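PDB 4Q7Q: lipolytic protein G-D-S-L family from Chitinophaga pinensis, which is of unknown function but probably hydrolyses ester bonds in lipids or other acylated substrates, as a member of the GDSL/SGNH hydrolase family. Local coordinates for residues L195-N200 against V204-P209; K114-N119 against R169-P174; D20-D23 against R28-K31. All coordinates share one frame; numbering follows the deposited sequence.

Interaction 1: L195-N200 against V204-P209; sequences LKNPKN and VNYKYP
L195 and V204 face each other as an antiparallel hydrogen-bonded pair in the two-stranded hairpin of strands 193-196 and 203-206. The bond from L195 N to V204 O is 3.1 Å long and almost straight (177° at the hydrogen). The return bond, V204 N to L195 O, is shorter at 2.8 Å but more bent. A backbone hydrogen bond between Y206 and K193 continues the pairing along the hairpin.

The apolar contacts run diagonally from this pair. L195 CB lies 4.0 Å from Y206 CD2, with CD1 of the leucine beside the same ring carbon, and the two side chains cross at about a right angle. Across the turn, V204 CG2 meets N197 CB at 4.0 Å, while the other methyl, CG1, rests on one face of the Y206 ring, near its rim. I214 and F216 give L195 further apolar company.

Polar groups gather around N197. Its CG stands anti to the backbone N (chi1 -179°), a setting in which OD1 accepts a 2.9 Å hydrogen bond from K199 N and closes an Asx turn. The hydroxyl of Y206 sits over the amide on the side away from K199, with OH 3.5 Å from N197 CG, the amide and ring planes being 77° apart. An alanine here has no OD1 for K199 N, which would probably leave the turn freer to move and the Y206 hydroxyl without the amide beneath it.

Y206 OH is no closer than 3.8 Å to N197 ND2, so tyrosine and asparagine meet by van der Waals packing; across the two segments, directional bonding belongs to the backbone, and the side chains fill in around it.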
ATOM      1  N   LEU A 195       5.261  10.254  22.955  1.00 19.49           N
ATOM      2  CA  LEU A 195       6.557  10.923  22.831  1.00 19.05           C
ATOM      3  C   LEU A 195       6.940  11.690  24.076  1.00 20.01           C
ATOM      4  O   LEU A 195       6.083  12.190  24.795  1.00 20.79           O
ATOM      5  CB  LEU A 195       6.513  11.913  21.670  1.00 20.82           C
ATOM      6  CG  LEU A 195       6.193  11.357  20.287  1.00 20.30           C
ATOM      7  CD1 LEU A 195       5.913  12.503  19.320  1.00 21.29           C
ATOM      8  CD2 LEU A 195       7.343  10.499  19.784  1.00 21.88           C
ATOM      9  N   LYS A 196       8.243  11.805  24.310  1.00 21.04           N
ATOM     10  CA  LYS A 196       8.738  12.671  25.362  1.00 22.40           C
ATOM     11  C   LYS A 196       8.504  14.135  25.018  1.00 22.40           C
ATOM     12  O   LYS A 196       8.742  14.572  23.890  1.00 23.78           O
ATOM     13  CB  LYS A 196      10.225  12.420  25.626  1.00 23.26           C
ATOM     14  CG  LYS A 196      10.508  11.086  26.294  1.00 26.33           C
ATOM     15  CD  LYS A 196      11.960  10.967  26.689  1.00 28.05           C
ATOM     16  CE  LYS A 196      12.217   9.654  27.410  1.00 30.30           C
ATOM     17  NZ  LYS A 196      13.638   9.523  27.802  1.00 31.25           N
ATOM     18  N   ASN A 197       8.019  14.881  26.003  1.00 22.01           N
ATOM     19  CA  ASN A 197       7.850  16.319  25.896  1.00 21.39           C
ATOM     20  C   ASN A 197       9.225  16.965  26.042  1.00 22.41           C
ATOM     21  O   ASN A 197       9.874  16.797  27.063  1.00 23.45           O
ATOM     22  CB  ASN A 197       6.905  16.769  27.013  1.00 20.23           C
ATOM     23  CG  ASN A 197       6.632  18.259  27.006  1.00 21.22           C
ATOM     24  OD1 ASN A 197       7.370  19.047  26.416  1.00 21.76           O
ATOM     25  ND2 ASN A 197       5.567  18.656  27.693  1.00 22.79           N
ATOM     26  N   PRO A 198       9.677  17.705  25.020  1.00 23.22           N
ATOM     27  CA  PRO A 198      11.022  18.297  25.086  1.00 24.47           C
ATOM     28  C   PRO A 198      11.242  19.253  26.260  1.00 25.20           C
ATOM     29  O   PRO A 198      12.386  19.510  26.621  1.00 26.33           O
ATOM     30  CB  PRO A 198      11.127  19.066  23.768  1.00 26.08           C
ATOM     31  CG  PRO A 198      10.222  18.350  22.850  1.00 25.63           C
ATOM     32  CD  PRO A 198       9.070  17.868  23.688  1.00 23.55           C
ATOM     33  N   LYS A 199      10.168  19.776  26.837  1.00 23.92           N
ATOM     34  CA  LYS A 199      10.304  20.730  27.930  1.00 23.12           C
ATOM     35  C   LYS A 199      10.594  20.080  29.277  1.00 23.43           C
ATOM     36  O   LYS A 199      11.140  20.725  30.171  1.00 25.77           O
ATOM     37  CB  LYS A 199       9.068  21.624  28.039  1.00 23.18           C
ATOM     38  CG  LYS A 199       8.871  22.570  26.869  1.00 26.35           C
ATOM     39  CD  LYS A 199       7.821  23.615  27.206  1.00 28.29           C
ATOM     40  CE  LYS A 199       7.588  24.579  26.058  1.00 30.73           C
ATOM     41  NZ  LYS A 199       6.570  25.610  26.420  1.00 31.62           N
ATOM     42  N   ASN A 200      10.243  18.808  29.427  1.00 22.73           N
ATOM     43  CA  ASN A 200      10.376  18.160  30.728  1.00 21.87           C
ATOM     44  C   ASN A 200      10.781  16.685  30.711  1.00 20.79           C
ATOM     45  O   ASN A 200      11.014  16.097  31.765  1.00 21.45           O
ATOM     46  CB  ASN A 200       9.103  18.364  31.556  1.00 21.89           C
ATOM     47  CG  ASN A 200       7.876  17.742  30.912  1.00 21.60           C
ATOM     48  OD1 ASN A 200       7.983  16.820  30.100  1.00 21.34           O
ATOM     49  ND2 ASN A 200       6.699  18.246  31.272  1.00 23.36           N
ATOM     50  N   VAL A 204       4.043  12.092  26.722  1.00 17.28           N
ATOM     51  CA  VAL A 204       2.768  12.725  26.408  1.00 17.33           C
ATOM     52  C   VAL A 204       2.157  12.063  25.161  1.00 17.96           C
ATOM     53  O   VAL A 204       2.881  11.697  24.229  1.00 19.15           O
ATOM     54  CB  VAL A 204       2.966  14.249  26.173  1.00 17.42           C
ATOM     55  CG1 VAL A 204       1.712  14.893  25.623  1.00 17.97           C
ATOM     56  CG2 VAL A 204       3.410  14.941  27.459  1.00 18.70           C
ATOM     57  N   ASN A 205       0.836  11.890  25.159  1.00 16.73           N
ATOM     58  CA  ASN A 205       0.115  11.456  23.964  1.00 17.24           C
ATOM     59  C   ASN A 205      -0.164  12.642  23.050  1.00 16.70           C
ATOM     60  O   ASN A 205      -1.012  13.484  23.356  1.00 16.75           O
ATOM     61  CB  ASN A 205      -1.202  10.754  24.329  1.00 18.45           C
ATOM     62  CG  ASN A 205      -2.152  11.644  25.140  1.00 20.52           C
ATOM     63  OD1 ASN A 205      -1.755  12.252  26.132  1.00 20.77           O
ATOM     64  ND2 ASN A 205      -3.409  11.724  24.707  1.00 20.08           N
ATOM     65  N   TYR A 206       0.551  12.712  21.927  1.00 17.34           N
ATOM     66  CA  TYR A 206       0.341  13.779  20.954  1.00 15.11           C
ATOM     67  C   TYR A 206      -0.412  13.263  19.735  1.00 15.47           C
ATOM     68  O   TYR A 206       0.125  12.465  18.966  1.00 17.08           O
ATOM     69  CB  TYR A 206       1.672  14.348  20.467  1.00 16.18           C
ATOM     70  CG  TYR A 206       2.478  15.098  21.503  1.00 16.92           C
ATOM     71  CD1 TYR A 206       2.180  16.421  21.832  1.00 17.24           C
ATOM     72  CD2 TYR A 206       3.553  14.491  22.141  1.00 17.39           C
ATOM     73  CE1 TYR A 206       2.932  17.114  22.774  1.00 17.52           C
ATOM     74  CE2 TYR A 206       4.310  15.173  23.075  1.00 17.73           C
ATOM     75  CZ  TYR A 206       3.991  16.482  23.392  1.00 17.94           C
ATOM     76  OH  TYR A 206       4.746  17.161  24.320  1.00 19.10           O
ATOM     77  N   LYS A 207      -1.640  13.722  19.542  1.00 15.63           N
ATOM     78  CA  LYS A 207      -2.364  13.345  18.340  1.00 15.62           C
ATOM     79  C   LYS A 207      -1.822  14.104  17.131  1.00 15.33           C
ATOM     80  O   LYS A 207      -0.941  14.954  17.261  1.00 16.04           O
ATOM     81  CB  LYS A 207      -3.864  13.586  18.503  1.00 17.66           C
ATOM     82  CG  LYS A 207      -4.279  15.030  18.499  1.00 18.74           C
ATOM     83  CD  LYS A 207      -5.797  15.123  18.638  1.00 20.89           C
ATOM     84  CE  LYS A 207      -6.330  16.431  18.128  1.00 22.49           C
ATOM     85  NZ  LYS A 207      -7.805  16.416  18.221  1.00 19.97           N
ATOM     86  N   TYR A 208      -2.336  13.777  15.950  1.00 16.88           N
ATOM     87  CA  TYR A 208      -2.022  14.527  14.739  1.00 16.09           C
ATOM     88  C   TYR A 208      -2.928  15.751  14.686  1.00 16.69           C
ATOM     89  O   TYR A 208      -4.100  15.655  15.008  1.00 19.28           O
ATOM     90  CB  TYR A 208      -2.285  13.636  13.530  1.00 16.78           C
ATOM     91  CG  TYR A 208      -1.956  14.268  12.203  1.00 17.04           C
ATOM     92  CD1 TYR A 208      -0.653  14.275  11.728  1.00 18.50           C
ATOM     93  CD2 TYR A 208      -2.946  14.842  11.418  1.00 18.84           C
ATOM     94  CE1 TYR A 208      -0.333  14.847  10.521  1.00 19.20           C
ATOM     95  CE2 TYR A 208      -2.636  15.418  10.194  1.00 20.02           C
ATOM     96  CZ  TYR A 208      -1.327  15.413   9.754  1.00 20.39           C
ATOM     97  OH  TYR A 208      -1.004  15.981   8.544  1.00 21.82           O
ATOM     98  N   PRO A 209      -2.402  16.911  14.252  1.00 18.14           N
ATOM     99  CA  PRO A 209      -1.056  17.154  13.727  1.00 17.69           C
ATOM    100  C   PRO A 209      -0.017  17.565  14.779  1.00 18.46           C
ATOM    101  O   PRO A 209       1.121  17.851  14.409  1.00 20.42           O
ATOM    102  CB  PRO A 209      -1.292  18.309  12.754  1.00 18.54           C
ATOM    103  CG  PRO A 209      -2.349  19.106  13.427  1.00 19.98           C
ATOM    104  CD  PRO A 209      -3.274  18.084  14.044  1.00 19.89           C
TER

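Interaction 2: K114-N119 against R169-P174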
ATOM      1  N   LYS A 114       3.652  -7.923 -18.416  1.00 22.76           N
ATOM      2  CA  LYS A 114       3.875  -9.294 -17.947  1.00 22.91           C
ATOM      3  C   LYS A 114       2.555 -10.006 -17.694  1.00 21.93           C
ATOM      4  O   LYS A 114       2.382 -11.168 -18.060  1.00 23.07           O
ATOM      5  CB  LYS A 114       4.711  -9.320 -16.672  1.00 23.34           C
ATOM      6  CG  LYS A 114       4.941 -10.723 -16.121  1.00 23.16           C
ATOM      7  CD  LYS A 114       5.851 -11.533 -17.033  1.00 24.94           C
ATOM      8  CE  LYS A 114       6.301 -12.824 -16.365  1.00 27.28           C
ATOM      9  NZ  LYS A 114       7.143 -13.652 -17.285  1.00 27.74           N
ATOM     10  N   ILE A 115       1.629  -9.308 -17.051  1.00 21.10           N
ATOM     11  CA  ILE A 115       0.318  -9.879 -16.765  1.00 21.71           C
ATOM     12  C   ILE A 115      -0.365 -10.338 -18.052  1.00 22.86           C
ATOM     13  O   ILE A 115      -0.890 -11.453 -18.133  1.00 23.90           O
ATOM     14  CB  ILE A 115      -0.574  -8.871 -16.036  1.00 21.30           C
ATOM     15  CG1 ILE A 115      -0.047  -8.663 -14.618  1.00 21.10           C
ATOM     16  CG2 ILE A 115      -2.017  -9.356 -16.027  1.00 23.15           C
ATOM     17  CD1 ILE A 115      -0.734  -7.546 -13.856  1.00 22.38           C
ATOM     18  N   ARG A 116      -0.324  -9.484 -19.068  1.00 23.20           N
ATOM     19  CA  ARG A 116      -0.955  -9.790 -20.344  1.00 25.07           C
ATOM     20  C   ARG A 116      -0.250 -10.938 -21.068  1.00 26.10           C
ATOM     21  O   ARG A 116      -0.883 -11.707 -21.790  1.00 28.28           O
ATOM     22  CB  ARG A 116      -1.050  -8.530 -21.206  1.00 26.35           C
ATOM     23  CG  ARG A 116      -2.093  -7.551 -20.670  1.00 28.63           C
ATOM     24  CD  ARG A 116      -2.073  -6.218 -21.383  1.00 30.14           C
ATOM     25  NE  ARG A 116      -3.212  -5.382 -21.004  1.00 29.83           N
ATOM     26  CZ  ARG A 116      -3.254  -4.062 -21.164  1.00 31.23           C
ATOM     27  NH1 ARG A 116      -2.209  -3.420 -21.674  1.00 30.81           N
ATOM     28  NH2 ARG A 116      -4.332  -3.378 -20.795  1.00 32.78           N
ATOM     29  N   GLN A 117       1.056 -11.068 -20.854  1.00 26.53           N
ATOM     30  CA  GLN A 117       1.797 -12.217 -21.368  1.00 28.59           C
ATOM     31  C   GLN A 117       1.339 -13.503 -20.675  1.00 27.66           C
ATOM     32  O   GLN A 117       1.141 -14.532 -21.323  1.00 28.30           O
ATOM     33  CB  GLN A 117       3.298 -12.024 -21.160  1.00 32.15           C
ATOM     34  CG  GLN A 117       4.132 -13.267 -21.439  1.00 35.97           C
ATOM     35  CD  GLN A 117       5.412 -13.302 -20.618  1.00 40.13           C
ATOM     36  OE1 GLN A 117       5.427 -13.785 -19.482  1.00 40.93           O
ATOM     37  NE2 GLN A 117       6.493 -12.785 -21.190  1.00 41.85           N
ATOM     38  N   LEU A 118       1.175 -13.433 -19.355  1.00 27.03           N
ATOM     39  CA  LEU A 118       0.742 -14.583 -18.565  1.00 26.02           C
ATOM     40  C   LEU A 118      -0.672 -15.011 -18.923  1.00 26.18           C
ATOM     41  O   LEU A 118      -0.954 -16.202 -19.065  1.00 27.48           O
ATOM     42  CB  LEU A 118       0.820 -14.274 -17.068  1.00 25.75           C
ATOM     43  CG  LEU A 118       2.220 -14.182 -16.462  1.00 27.31           C
ATOM     44  CD1 LEU A 118       2.170 -13.525 -15.086  1.00 28.79           C
ATOM     45  CD2 LEU A 118       2.849 -15.570 -16.388  1.00 28.73           C
ATOM     46  N   ASN A 119      -1.564 -14.038 -19.052  1.00 24.75           N
ATOM     47  CA  ASN A 119      -2.931 -14.302 -19.459  1.00 26.18           C
ATOM     48  C   ASN A 119      -3.551 -13.067 -20.098  1.00 26.42           C
ATOM     49  O   ASN A 119      -4.002 -12.164 -19.400  1.00 26.07           O
ATOM     50  CB  ASN A 119      -3.774 -14.774 -18.269  1.00 25.20           C
ATOM     51  CG  ASN A 119      -5.152 -15.241 -18.687  1.00 26.52           C
ATOM     52  OD1 ASN A 119      -5.497 -15.192 -19.866  1.00 26.39           O
ATOM     53  ND2 ASN A 119      -5.944 -15.699 -17.727  1.00 27.63           N
ATOM     54  N   ARG A 169      -7.112   5.022 -16.450  1.00 26.49           N
ATOM     55  CA  ARG A 169      -7.919   5.692 -17.463  1.00 29.15           C
ATOM     56  C   ARG A 169      -7.434   5.377 -18.874  1.00 29.77           C
ATOM     57  O   ARG A 169      -8.240   5.172 -19.774  1.00 30.39           O
ATOM     58  CB  ARG A 169      -7.934   7.206 -17.242  1.00 31.61           C
ATOM     59  CG  ARG A 169      -8.782   7.649 -16.060  1.00 35.51           C
ATOM     60  CD  ARG A 169      -8.914   9.166 -15.995  1.00 38.85           C
ATOM     61  NE  ARG A 169      -8.414   9.703 -14.731  1.00 41.75           N
ATOM     62  CZ  ARG A 169      -7.277  10.380 -14.603  1.00 43.66           C
ATOM     63  NH1 ARG A 169      -6.900  10.831 -13.415  1.00 43.58           N
ATOM     64  NH2 ARG A 169      -6.520  10.613 -15.668  1.00 45.14           N
ATOM     65  N   TYR A 170      -6.118   5.343 -19.061  1.00 29.33           N
ATOM     66  CA  TYR A 170      -5.541   5.102 -20.378  1.00 30.45           C
ATOM     67  C   TYR A 170      -5.844   3.694 -20.876  1.00 30.36           C
ATOM     68  O   TYR A 170      -6.156   3.499 -22.048  1.00 31.41           O
ATOM     69  CB  TYR A 170      -4.028   5.336 -20.341  1.00 32.42           C
ATOM     70  CG  TYR A 170      -3.337   5.074 -21.658  1.00 33.14           C
ATOM     71  CD1 TYR A 170      -3.591   5.870 -22.766  1.00 34.38           C
ATOM     72  CD2 TYR A 170      -2.426   4.035 -21.792  1.00 33.81           C
ATOM     73  CE1 TYR A 170      -2.961   5.637 -23.975  1.00 35.63           C
ATOM     74  CE2 TYR A 170      -1.791   3.793 -22.998  1.00 34.77           C
ATOM     75  CZ  TYR A 170      -2.061   4.598 -24.085  1.00 36.39           C
ATOM     76  OH  TYR A 170      -1.431   4.365 -25.286  1.00 37.57           O
ATOM     77  N   GLU A 171      -5.755   2.721 -19.977  1.00 29.46           N
ATOM     78  CA  GLU A 171      -5.944   1.321 -20.341  1.00 29.24           C
ATOM     79  C   GLU A 171      -7.387   0.848 -20.190  1.00 30.69           C
ATOM     80  O   GLU A 171      -7.711  -0.293 -20.540  1.00 32.31           O
ATOM     81  CB  GLU A 171      -5.032   0.432 -19.490  1.00 28.91           C
ATOM     82  CG  GLU A 171      -3.557   0.534 -19.823  1.00 30.00           C
ATOM     83  CD  GLU A 171      -3.176  -0.283 -21.045  1.00 31.04           C
ATOM     84  OE1 GLU A 171      -4.079  -0.673 -21.818  1.00 33.37           O
ATOM     85  OE2 GLU A 171      -1.970  -0.542 -21.232  1.00 31.15           O
ATOM     86  N   GLN A 172      -8.243   1.727 -19.675  1.00 30.46           N
ATOM     87  CA  GLN A 172      -9.605   1.363 -19.291  1.00 32.37           C
ATOM     88  C   GLN A 172      -9.576   0.200 -18.303  1.00 31.79           C
ATOM     89  O   GLN A 172     -10.315  -0.779 -18.433  1.00 33.95           O
ATOM     90  CB  GLN A 172     -10.463   1.048 -20.517  1.00 35.75           C
ATOM     91  CG  GLN A 172     -10.462   2.162 -21.541  1.00 38.48           C
ATOM     92  CD  GLN A 172     -11.462   1.930 -22.650  1.00 41.69           C
ATOM     93  OE1 GLN A 172     -12.575   1.463 -22.407  1.00 43.03           O
ATOM     94  NE2 GLN A 172     -11.070   2.250 -23.876  1.00 42.95           N
ATOM     95  N   ILE A 173      -8.688   0.327 -17.323  1.00 29.15           N
ATOM     96  CA  ILE A 173      -8.545  -0.631 -16.238  1.00 28.11           C
ATOM     97  C   ILE A 173      -9.080   0.012 -14.967  1.00 26.74           C
ATOM     98  O   ILE A 173      -8.716   1.137 -14.645  1.00 26.26           O
ATOM     99  CB  ILE A 173      -7.057  -0.996 -16.025  1.00 29.57           C
ATOM    100  CG1 ILE A 173      -6.563  -1.885 -17.169  1.00 33.40           C
ATOM    101  CG2 ILE A 173      -6.845  -1.672 -14.680  1.00 29.69           C
ATOM    102  CD1 ILE A 173      -7.372  -3.140 -17.345  1.00 36.63           C
ATOM    103  N   PRO A 174      -9.955  -0.696 -14.239  1.00 24.66           N
ATOM    104  CA  PRO A 174     -10.501  -0.110 -13.010  1.00 23.65           C
ATOM    105  C   PRO A 174      -9.422   0.158 -11.963  1.00 22.31           C
ATOM    106  O   PRO A 174      -8.450  -0.596 -11.851  1.00 22.31           O
ATOM    107  CB  PRO A 174     -11.451  -1.191 -12.496  1.00 24.69           C
ATOM    108  CG  PRO A 174     -11.705  -2.094 -13.660  1.00 24.93           C
ATOM    109  CD  PRO A 174     -10.468  -2.051 -14.488  1.00 24.14           C
TER
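R116 and E171 reach for each other from opposite directions across a gap of 12.2 Å between their CA atoms. The arginine chain is extended from CG to NE and presents the end of its guanidinium, NH1 and NH2 together, to the glutamate. NH2 donates to E171 OE1 at 2.9 Å, with the acceptor in the guanidinium plane; NH1 donates to OE2 at 2.9 Å, with that oxygen somewhat tilted from the plane.

This is a two-nitrogen, two-oxygen salt bridge, but not a coplanar one. The planes stand 69° apart, and both nitrogens approach the carboxylate from above its plane. A bend at chi2 (-80°) in E171 goes with this turned pose.

The bridge links the C-terminal ends of helices 104-118 and 157-171, the helical legs of two successive beta-alpha-beta crossovers in the parallel sheet of an SGNH-type alpha/beta fold. I115 and I173, one near each end of the bridge, both pack on I124 of strand 123-127.

The hydroxyl of Y95, from helix 92-96, also hydrogen-bonds E171 OE2, so that this oxygen has two partners and the rotation of the carboxylate is probably restricted.

Interaction 3: D20-D23 against R28-K31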
ATOM      1  N   ASP A  20      -0.505 -12.552   5.122  1.00 18.72           N
ATOM      2  CA  ASP A  20      -0.180 -13.922   5.498  1.00 18.05           C
ATOM      3  C   ASP A  20       0.979 -14.026   6.476  1.00 19.93           C
ATOM      4  O   ASP A  20       1.518 -15.109   6.703  1.00 22.22           O
ATOM      5  CB  ASP A  20       0.048 -14.765   4.247  1.00 19.39           C
ATOM      6  CG  ASP A  20      -1.213 -14.890   3.423  1.00 20.52           C
ATOM      7  OD1 ASP A  20      -1.485 -13.974   2.621  1.00 18.99           O
ATOM      8  OD2 ASP A  20      -1.961 -15.880   3.619  1.00 21.92           O
ATOM      9  N   HIS A  21       1.344 -12.891   7.059  1.00 19.72           N
ATOM     10  CA  HIS A  21       2.437 -12.831   8.022  1.00 20.17           C
ATOM     11  C   HIS A  21       2.060 -11.888   9.142  1.00 20.17           C
ATOM     12  O   HIS A  21       2.729 -10.880   9.377  1.00 20.23           O
ATOM     13  CB  HIS A  21       3.731 -12.391   7.340  1.00 22.16           C
ATOM     14  CG  HIS A  21       4.157 -13.317   6.250  1.00 23.69           C
ATOM     15  ND1 HIS A  21       4.696 -14.560   6.503  1.00 24.93           N
ATOM     16  CD2 HIS A  21       4.074 -13.208   4.904  1.00 24.42           C
ATOM     17  CE1 HIS A  21       4.952 -15.166   5.358  1.00 25.48           C
ATOM     18  NE2 HIS A  21       4.579 -14.368   4.372  1.00 25.30           N
ATOM     19  N   LEU A  22       0.978 -12.226   9.836  1.00 21.73           N
ATOM     20  CA  LEU A  22       0.436 -11.343  10.857  1.00 22.36           C
ATOM     21  C   LEU A  22       1.366 -11.194  12.060  1.00 22.35           C
ATOM     22  O   LEU A  22       1.289 -10.204  12.776  1.00 23.55           O
ATOM     23  CB  LEU A  22      -0.957 -11.805  11.283  1.00 22.93           C
ATOM     24  CG  LEU A  22      -1.948 -11.865  10.116  1.00 25.26           C
ATOM     25  CD1 LEU A  22      -3.253 -12.503  10.542  1.00 27.41           C
ATOM     26  CD2 LEU A  22      -2.189 -10.474   9.540  1.00 24.76           C
ATOM     27  N   ASP A  23       2.262 -12.157  12.263  1.00 21.64           N
ATOM     28  CA  ASP A  23       3.279 -12.036  13.307  1.00 21.99           C
ATOM     29  C   ASP A  23       4.146 -10.792  13.085  1.00 22.41           C
ATOM     30  O   ASP A  23       4.605 -10.173  14.045  1.00 23.36           O
ATOM     31  CB  ASP A  23       4.162 -13.286  13.364  1.00 24.56           C
ATOM     32  CG  ASP A  23       4.844 -13.582  12.044  1.00 27.24           C
ATOM     33  OD1 ASP A  23       4.160 -13.574  11.001  1.00 28.14           O
ATOM     34  OD2 ASP A  23       6.069 -13.827  12.047  1.00 30.65           O
ATOM     35  N   ARG A  28      -0.882  -7.180  15.808  1.00 24.36           N
ATOM     36  CA  ARG A  28      -1.836  -6.082  15.911  1.00 24.65           C
ATOM     37  C   ARG A  28      -2.988  -6.273  14.935  1.00 24.68           C
ATOM     38  O   ARG A  28      -4.056  -5.683  15.103  1.00 25.24           O
ATOM     39  CB  ARG A  28      -1.159  -4.739  15.628  1.00 26.80           C
ATOM     40  CG  ARG A  28      -0.054  -4.362  16.601  1.00 30.15           C
ATOM     41  CD  ARG A  28      -0.389  -3.114  17.393  1.00 33.06           C
ATOM     42  NE  ARG A  28       0.628  -2.854  18.406  1.00 34.34           N
ATOM     43  CZ  ARG A  28       1.316  -1.723  18.523  1.00 35.64           C
ATOM     44  NH1 ARG A  28       1.093  -0.712  17.694  1.00 35.94           N
ATOM     45  NH2 ARG A  28       2.217  -1.598  19.490  1.00 35.75           N
ATOM     46  N   VAL A  29      -2.760  -7.091  13.912  1.00 22.92           N
ATOM     47  CA  VAL A  29      -3.758  -7.348  12.877  1.00 23.00           C
ATOM     48  C   VAL A  29      -4.178  -8.815  12.908  1.00 23.46           C
ATOM     49  O   VAL A  29      -3.336  -9.700  13.068  1.00 23.97           O
ATOM     50  CB  VAL A  29      -3.182  -7.018  11.482  1.00 23.22           C
ATOM     51  CG1 VAL A  29      -4.173  -7.376  10.372  1.00 22.86           C
ATOM     52  CG2 VAL A  29      -2.782  -5.553  11.412  1.00 23.49           C
ATOM     53  N   SER A  30      -5.472  -9.077  12.746  1.00 23.21           N
ATOM     54  CA  SER A  30      -5.965 -10.455  12.746  1.00 23.63           C
ATOM     55  C   SER A  30      -6.405 -10.939  11.356  1.00 22.66           C
ATOM     56  O   SER A  30      -6.404 -12.136  11.087  1.00 22.47           O
ATOM     57  CB  SER A  30      -7.090 -10.642  13.769  1.00 26.15           C
ATOM     58  OG  SER A  30      -8.242  -9.905  13.408  1.00 27.92           O
ATOM     59  N   LYS A  31      -6.773 -10.009  10.479  1.00 21.85           N
ATOM     60  CA  LYS A  31      -7.155 -10.366   9.115  1.00 21.10           C
ATOM     61  C   LYS A  31      -6.718  -9.276   8.147  1.00 19.75           C
ATOM     62  O   LYS A  31      -7.097  -8.114   8.298  1.00 19.83           O
ATOM     63  CB  LYS A  31      -8.670 -10.589   8.993  1.00 23.56           C
ATOM     64  CG  LYS A  31      -9.219 -11.846   9.681  1.00 25.92           C
ATOM     65  CD  LYS A  31     -10.722 -11.987   9.447  1.00 27.61           C
ATOM     66  CE  LYS A  31     -11.286 -13.191  10.185  1.00 32.08           C
ATOM     67  NZ  LYS A  31     -12.744 -13.387   9.935  1.00 34.17           N
TER
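L22 lays its side chain against the backbone of V29 and S30, and contributes the largest share of the surface buried here. L22 CB lies 3.6 Å from V29 O, and the two methyls then part. L22 CD1 presses on the next carbonyl, 3.2 Å from S30 O, a tight fit for a methyl against an oxygen. L22 CD2 meets CG1 of V29 at 3.8 Å, the two side chains crossing at about a right angle. With CG anti to the carbonyl carbon of L22 (chi1 -58°), the branch is directed at the other segment, and chi2 near 172° sets one methyl on S30 O and the other on V29.

V29 supplies both a methyl and its carbonyl oxygen, whereas S30 takes part through its backbone, its CB pointing away from L22. The contact between the segments is therefore van der Waals packing. Polar ties come from T25 in the intervening turn, whose OG1 is hydrogen-bonded to both L22 O and V29 N.

The two segments fold back on each other within the connection from helix 14-17 to helix 33-40. V29 packs on D241 and N244 of helix 241-257, with D241 OD1 accepting from S30 N and K31 N; K31 is salt-bridged to E39 of helix 33-40, and D20 hydrogen-bonds Y46 and N48 on strand 44-50.

Overall arrangement
Along the chain the contacts follow in series: interaction 3 first, then interaction 2, then interaction 1. Interaction 3 lies in the connection that precedes helix 33-40, where the side chain of V29 lies near, without touching, S14, D235 and H238, whose arrangement is consistent with a Ser-His-Asp triad. Interaction 2 joins two helices serving neighbouring strands of the five-stranded parallel sheet, with its centre about 30 Å from that of interaction 3. Interaction 1 belongs to a separate hairpin at the surface, on the opposite side of the chain's centre from interaction 2; their centres are 47 Å apart. None touches another; they lie in distinct regions of a single chain: sheet-flanking helices, a loop near the putative active site, and a peripheral hairpin.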